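PDB 5A0N: protein F2 like fibronectin-binding protein from Streptococcus pneumoniae, which probably anchors the pneumococcus to host tissue as a surface adhesin, its N-terminal internal-thioester domain being of the kind that mediates covalent host binding. Local coordinates for residues Thr137-Arg149 / Phe168-Arg180. Residues are numbered along the deposited sequence; the frame is centred on the assembly and turned at random.
Sequences TYFHQVIQYEIWR and FSPQQKKALEMIR. With GOL (glycerol), chain C.
V142 and L176 mark the closest backbone approach of helices 137-149 and 170-180, which run in broadly the same direction at -47° with axes 9.7 Å apart. In the conformer given, V142 divides its two methyls between neighbours. CG1 lies over the centre of one face of the F168 ring in a CH-pi contact, 4.1 Å from the ring centroid, and also touches Q172 CB; CG2 faces A175 and I179. The edge of F168 turns toward the face of Y145, an offset edge-to-face pair with planes 66° apart. I179 is a knob in the hole formed by F139, V142, I143 and E146, its CD1 reaching I143 CD1 at 3.6 Å, while L112 of helix 105-118 also packs on it. Both segments fall within the region matching the helical insertion domain of pilus-presented adhesins, and W128 of helix 123-128 adjoins both Y138 and A175. Where helix 170-180 begins, S169 and Q172 form a capping box: Q172 N donates to S169 OG, and S169 N to Q172 OE1. With its carbonyl so held, the extended Q172 side chain turns NE2 toward helix 137-149, where its two hydrogens go to Y138 O and Q141 OE1, each at 2.9 Å and nearly straight. At the other end E146, bent at chi2 (68°), turns its carboxylate to R180, which grips it side-on, NE donating to OE2 and NH2 to OE1; NH2 also bonds V156 O. R149 NH1 reaches E146 OE2 from the opposite face to R180 NE, so one acid probably offsets two arginines; a glycerol, probably from the crystallisation liquor, bridges R149 and R180 O.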
# COMPACT_ATOMS: atom_id res chain seq x y z
N THR A 137 -2.46 -3.76 -11.02
CA THR A 137 -2.85 -2.47 -10.45
C THR A 137 -4.25 -2.50 -9.85
O THR A 137 -4.47 -1.89 -8.80
CB THR A 137 -2.76 -1.33 -11.49
OG1 THR A 137 -3.63 -1.62 -12.59
CG2 THR A 137 -1.31 -1.13 -11.97
N TYR A 138 -5.20 -3.17 -10.50
CA TYR A 138 -6.59 -3.12 -10.02
C TYR A 138 -6.74 -3.86 -8.67
O TYR A 138 -7.53 -3.45 -7.83
CB TYR A 138 -7.58 -3.65 -11.07
CG TYR A 138 -7.87 -2.66 -12.19
CD1 TYR A 138 -6.94 -2.38 -13.17
CD2 TYR A 138 -9.07 -1.98 -12.24
CE1 TYR A 138 -7.22 -1.48 -14.17
CE2 TYR A 138 -9.34 -1.08 -13.26
CZ TYR A 138 -8.41 -0.84 -14.20
OH TYR A 138 -8.69 0.05 -15.21
N PHE A 139 -5.96 -4.92 -8.46
CA PHE A 139 -5.98 -5.61 -7.15
C PHE A 139 -5.26 -4.77 -6.10
O PHE A 139 -5.67 -4.75 -4.94
CB PHE A 139 -5.38 -7.01 -7.25
CG PHE A 139 -5.58 -7.88 -6.03
CD1 PHE A 139 -6.83 -8.03 -5.43
CD2 PHE A 139 -4.52 -8.62 -5.50
CE1 PHE A 139 -7.01 -8.88 -4.36
CE2 PHE A 139 -4.72 -9.47 -4.43
CZ PHE A 139 -5.96 -9.59 -3.87
N HIS A 140 -4.17 -4.09 -6.48
CA HIS A 140 -3.51 -3.18 -5.54
C HIS A 140 -4.55 -2.19 -5.00
O HIS A 140 -4.62 -1.94 -3.80
CB HIS A 140 -2.36 -2.43 -6.22
CG HIS A 140 -1.61 -1.55 -5.27
ND1 HIS A 140 -2.06 -0.31 -4.89
CD2 HIS A 140 -0.44 -1.76 -4.61
CE1 HIS A 140 -1.20 0.21 -4.03
NE2 HIS A 140 -0.21 -0.65 -3.84
N GLN A 141 -5.35 -1.62 -5.90
CA GLN A 141 -6.27 -0.57 -5.50
C GLN A 141 -7.31 -1.10 -4.50
O GLN A 141 -7.61 -0.41 -3.53
CB GLN A 141 -6.94 0.03 -6.72
CG GLN A 141 -7.82 1.21 -6.40
CD GLN A 141 -8.42 1.86 -7.61
OE1 GLN A 141 -8.81 1.18 -8.55
NE2 GLN A 141 -8.41 3.20 -7.63
N VAL A 142 -7.90 -2.28 -4.72
CA VAL A 142 -8.89 -2.77 -3.73
C VAL A 142 -8.24 -3.15 -2.41
O VAL A 142 -8.82 -2.90 -1.35
CB VAL A 142 -9.81 -3.90 -4.24
CG1 VAL A 142 -10.78 -3.33 -5.25
CG2 VAL A 142 -9.03 -5.10 -4.78
N ILE A 143 -7.06 -3.74 -2.46
CA ILE A 143 -6.32 -4.00 -1.22
C ILE A 143 -6.07 -2.68 -0.47
O ILE A 143 -6.25 -2.60 0.76
CB ILE A 143 -5.01 -4.76 -1.50
CG1 ILE A 143 -5.30 -6.18 -1.96
CG2 ILE A 143 -4.10 -4.71 -0.28
CD1 ILE A 143 -5.73 -7.15 -0.87
N GLN A 144 -5.69 -1.63 -1.20
CA GLN A 144 -5.43 -0.35 -0.57
C GLN A 144 -6.68 0.20 0.13
O GLN A 144 -6.57 0.73 1.23
CB GLN A 144 -4.91 0.64 -1.60
CG GLN A 144 -4.69 2.05 -1.07
CD GLN A 144 -3.56 2.14 -0.10
OE1 GLN A 144 -2.40 2.38 -0.49
NE2 GLN A 144 -3.87 2.01 1.19
N TYR A 145 -7.82 0.16 -0.52
CA TYR A 145 -9.05 0.63 0.11
C TYR A 145 -9.37 -0.19 1.35
O TYR A 145 -9.83 0.38 2.36
CB TYR A 145 -10.24 0.72 -0.85
CG TYR A 145 -10.16 1.97 -1.69
CD1 TYR A 145 -10.47 3.21 -1.13
CD2 TYR A 145 -9.75 1.93 -3.03
CE1 TYR A 145 -10.33 4.39 -1.88
CE2 TYR A 145 -9.61 3.11 -3.76
CZ TYR A 145 -9.90 4.32 -3.18
OH TYR A 145 -9.74 5.50 -3.86
N GLU A 146 -9.13 -1.50 1.33
CA GLU A 146 -9.41 -2.29 2.51
C GLU A 146 -8.40 -2.02 3.63
O GLU A 146 -8.79 -2.03 4.80
CB GLU A 146 -9.55 -3.76 2.18
CG GLU A 146 -10.41 -4.54 3.21
CD GLU A 146 -11.88 -4.19 3.23
OE1 GLU A 146 -12.29 -3.18 2.61
OE2 GLU A 146 -12.65 -4.94 3.87
N ILE A 147 -7.15 -1.70 3.29
CA ILE A 147 -6.23 -1.24 4.31
C ILE A 147 -6.78 0.01 4.99
O ILE A 147 -6.75 0.11 6.23
CB ILE A 147 -4.81 -1.05 3.74
CG1 ILE A 147 -4.22 -2.44 3.49
CG2 ILE A 147 -3.92 -0.18 4.61
CD1 ILE A 147 -2.91 -2.45 2.71
N TRP A 148 -7.29 0.95 4.20
CA TRP A 148 -7.86 2.19 4.73
C TRP A 148 -9.15 1.98 5.52
O TRP A 148 -9.47 2.81 6.37
CB TRP A 148 -8.11 3.19 3.59
CG TRP A 148 -6.89 3.80 3.03
CD1 TRP A 148 -5.72 4.03 3.66
CD2 TRP A 148 -6.74 4.31 1.69
NE1 TRP A 148 -4.84 4.69 2.81
CE2 TRP A 148 -5.45 4.84 1.58
CE3 TRP A 148 -7.57 4.34 0.57
CZ2 TRP A 148 -4.97 5.43 0.40
CZ3 TRP A 148 -7.09 4.87 -0.59
CH2 TRP A 148 -5.81 5.42 -0.68
N ARG A 149 -9.86 0.89 5.29
CA ARG A 149 -10.99 0.55 6.17
C ARG A 149 -10.50 0.48 7.61
O ARG A 149 -11.18 0.96 8.51
CB ARG A 149 -11.59 -0.79 5.75
CG ARG A 149 -12.69 -1.28 6.69
CD ARG A 149 -13.28 -2.58 6.21
NE ARG A 149 -14.28 -3.08 7.13
CZ ARG A 149 -14.87 -4.26 7.01
NH1 ARG A 149 -14.65 -5.02 5.96
NH2 ARG A 149 -15.75 -4.67 7.92
N PHE A 168 -15.16 1.27 -9.13
CA PHE A 168 -14.55 -0.04 -9.20
C PHE A 168 -15.07 -0.80 -10.43
O PHE A 168 -16.26 -0.71 -10.78
CB PHE A 168 -14.86 -0.89 -7.96
CG PHE A 168 -14.10 -0.53 -6.71
CD1 PHE A 168 -12.93 0.22 -6.72
CD2 PHE A 168 -14.53 -1.00 -5.51
CE1 PHE A 168 -12.27 0.51 -5.54
CE2 PHE A 168 -13.86 -0.72 -4.34
CZ PHE A 168 -12.73 0.02 -4.34
N SER A 169 -14.20 -1.57 -11.05
CA SER A 169 -14.60 -2.48 -12.12
C SER A 169 -15.40 -3.64 -11.52
O SER A 169 -15.33 -3.91 -10.31
CB SER A 169 -13.38 -3.02 -12.86
OG SER A 169 -12.64 -3.88 -12.01
N PRO A 170 -16.14 -4.37 -12.36
CA PRO A 170 -16.83 -5.55 -11.83
C PRO A 170 -15.87 -6.55 -11.17
O PRO A 170 -16.20 -7.17 -10.16
CB PRO A 170 -17.47 -6.16 -13.10
CG PRO A 170 -17.64 -5.00 -14.03
CD PRO A 170 -16.46 -4.11 -13.78
N GLN A 171 -14.69 -6.72 -11.75
CA GLN A 171 -13.69 -7.65 -11.20
C GLN A 171 -13.20 -7.15 -9.84
O GLN A 171 -13.00 -7.95 -8.91
CB GLN A 171 -12.49 -7.79 -12.14
CG GLN A 171 -12.84 -8.39 -13.47
CD GLN A 171 -13.41 -7.41 -14.49
OE1 GLN A 171 -13.43 -6.20 -14.31
NE2 GLN A 171 -13.86 -7.97 -15.60
N GLN A 172 -13.00 -5.84 -9.71
CA GLN A 172 -12.63 -5.28 -8.38
C GLN A 172 -13.70 -5.53 -7.33
O GLN A 172 -13.36 -5.83 -6.18
CB GLN A 172 -12.35 -3.79 -8.49
CG GLN A 172 -11.01 -3.48 -9.14
CD GLN A 172 -10.75 -2.00 -9.22
OE1 GLN A 172 -11.57 -1.27 -9.78
NE2 GLN A 172 -9.62 -1.57 -8.71
N LYS A 173 -14.95 -5.34 -7.71
CA LYS A 173 -16.04 -5.57 -6.77
C LYS A 173 -16.05 -7.03 -6.28
O LYS A 173 -16.21 -7.31 -5.10
CB LYS A 173 -17.38 -5.17 -7.38
CG LYS A 173 -17.48 -3.68 -7.63
CD LYS A 173 -18.75 -3.32 -8.37
CE LYS A 173 -18.82 -1.85 -8.71
NZ LYS A 173 -20.00 -1.56 -9.55
N LYS A 174 -15.84 -7.97 -7.21
CA LYS A 174 -15.76 -9.39 -6.85
C LYS A 174 -14.57 -9.62 -5.93
O LYS A 174 -14.67 -10.31 -4.91
CB LYS A 174 -15.67 -10.27 -8.08
CG LYS A 174 -16.87 -10.17 -9.00
CD LYS A 174 -16.73 -11.06 -10.23
CE LYS A 174 -18.00 -10.99 -11.06
NZ LYS A 174 -17.84 -11.55 -12.42
N ALA A 175 -13.41 -9.06 -6.28
CA ALA A 175 -12.22 -9.24 -5.47
C ALA A 175 -12.43 -8.71 -4.06
O ALA A 175 -11.94 -9.32 -3.10
CB ALA A 175 -11.03 -8.54 -6.10
N LEU A 176 -13.10 -7.58 -3.91
CA LEU A 176 -13.34 -7.02 -2.57
C LEU A 176 -14.16 -7.99 -1.70
O LEU A 176 -13.90 -8.13 -0.51
CB LEU A 176 -14.02 -5.67 -2.69
CG LEU A 176 -14.23 -4.90 -1.39
CD1 LEU A 176 -12.94 -4.70 -0.63
CD2 LEU A 176 -14.94 -3.59 -1.74
N GLU A 177 -15.14 -8.65 -2.30
CA GLU A 177 -15.94 -9.62 -1.57
C GLU A 177 -15.10 -10.82 -1.16
O GLU A 177 -15.29 -11.39 -0.08
CB GLU A 177 -17.16 -10.04 -2.39
CG GLU A 177 -18.08 -8.87 -2.60
CD GLU A 177 -19.16 -9.07 -3.61
OE1 GLU A 177 -19.47 -10.19 -3.92
OE2 GLU A 177 -19.71 -8.07 -4.10
N MET A 178 -14.20 -11.24 -2.04
CA MET A 178 -13.30 -12.34 -1.69
C MET A 178 -12.32 -11.95 -0.58
O MET A 178 -12.09 -12.72 0.35
CB MET A 178 -12.57 -12.86 -2.92
CG MET A 178 -13.52 -13.43 -3.97
SD MET A 178 -12.62 -13.72 -5.53
CE MET A 178 -13.89 -13.70 -6.73
N ILE A 179 -11.74 -10.75 -0.69
CA ILE A 179 -10.89 -10.24 0.38
C ILE A 179 -11.64 -10.29 1.72
O ILE A 179 -11.09 -10.75 2.73
CB ILE A 179 -10.44 -8.79 0.12
CG1 ILE A 179 -9.44 -8.72 -1.05
CG2 ILE A 179 -9.86 -8.15 1.36
CD1 ILE A 179 -9.26 -7.32 -1.63
N ARG A 180 -12.87 -9.80 1.73
CA ARG A 180 -13.63 -9.71 2.99
C ARG A 180 -13.97 -11.09 3.55
O ARG A 180 -14.02 -11.26 4.77
CB ARG A 180 -14.88 -8.89 2.80
CG ARG A 180 -14.52 -7.42 2.68
CD ARG A 180 -15.67 -6.48 2.40
NE ARG A 180 -15.16 -5.11 2.47
CZ ARG A 180 -15.74 -4.04 1.99
NH1 ARG A 180 -16.92 -4.11 1.42
NH2 ARG A 180 -15.12 -2.88 2.10
C1 GOL C . -14.42 -8.65 7.18
O1 GOL C . -13.47 -8.98 6.17
C2 GOL C . -15.89 -8.63 6.70
O2 GOL C . -16.06 -7.50 5.86
C3 GOL C . -16.90 -8.59 7.88
O3 GOL C . -16.83 -7.41 8.73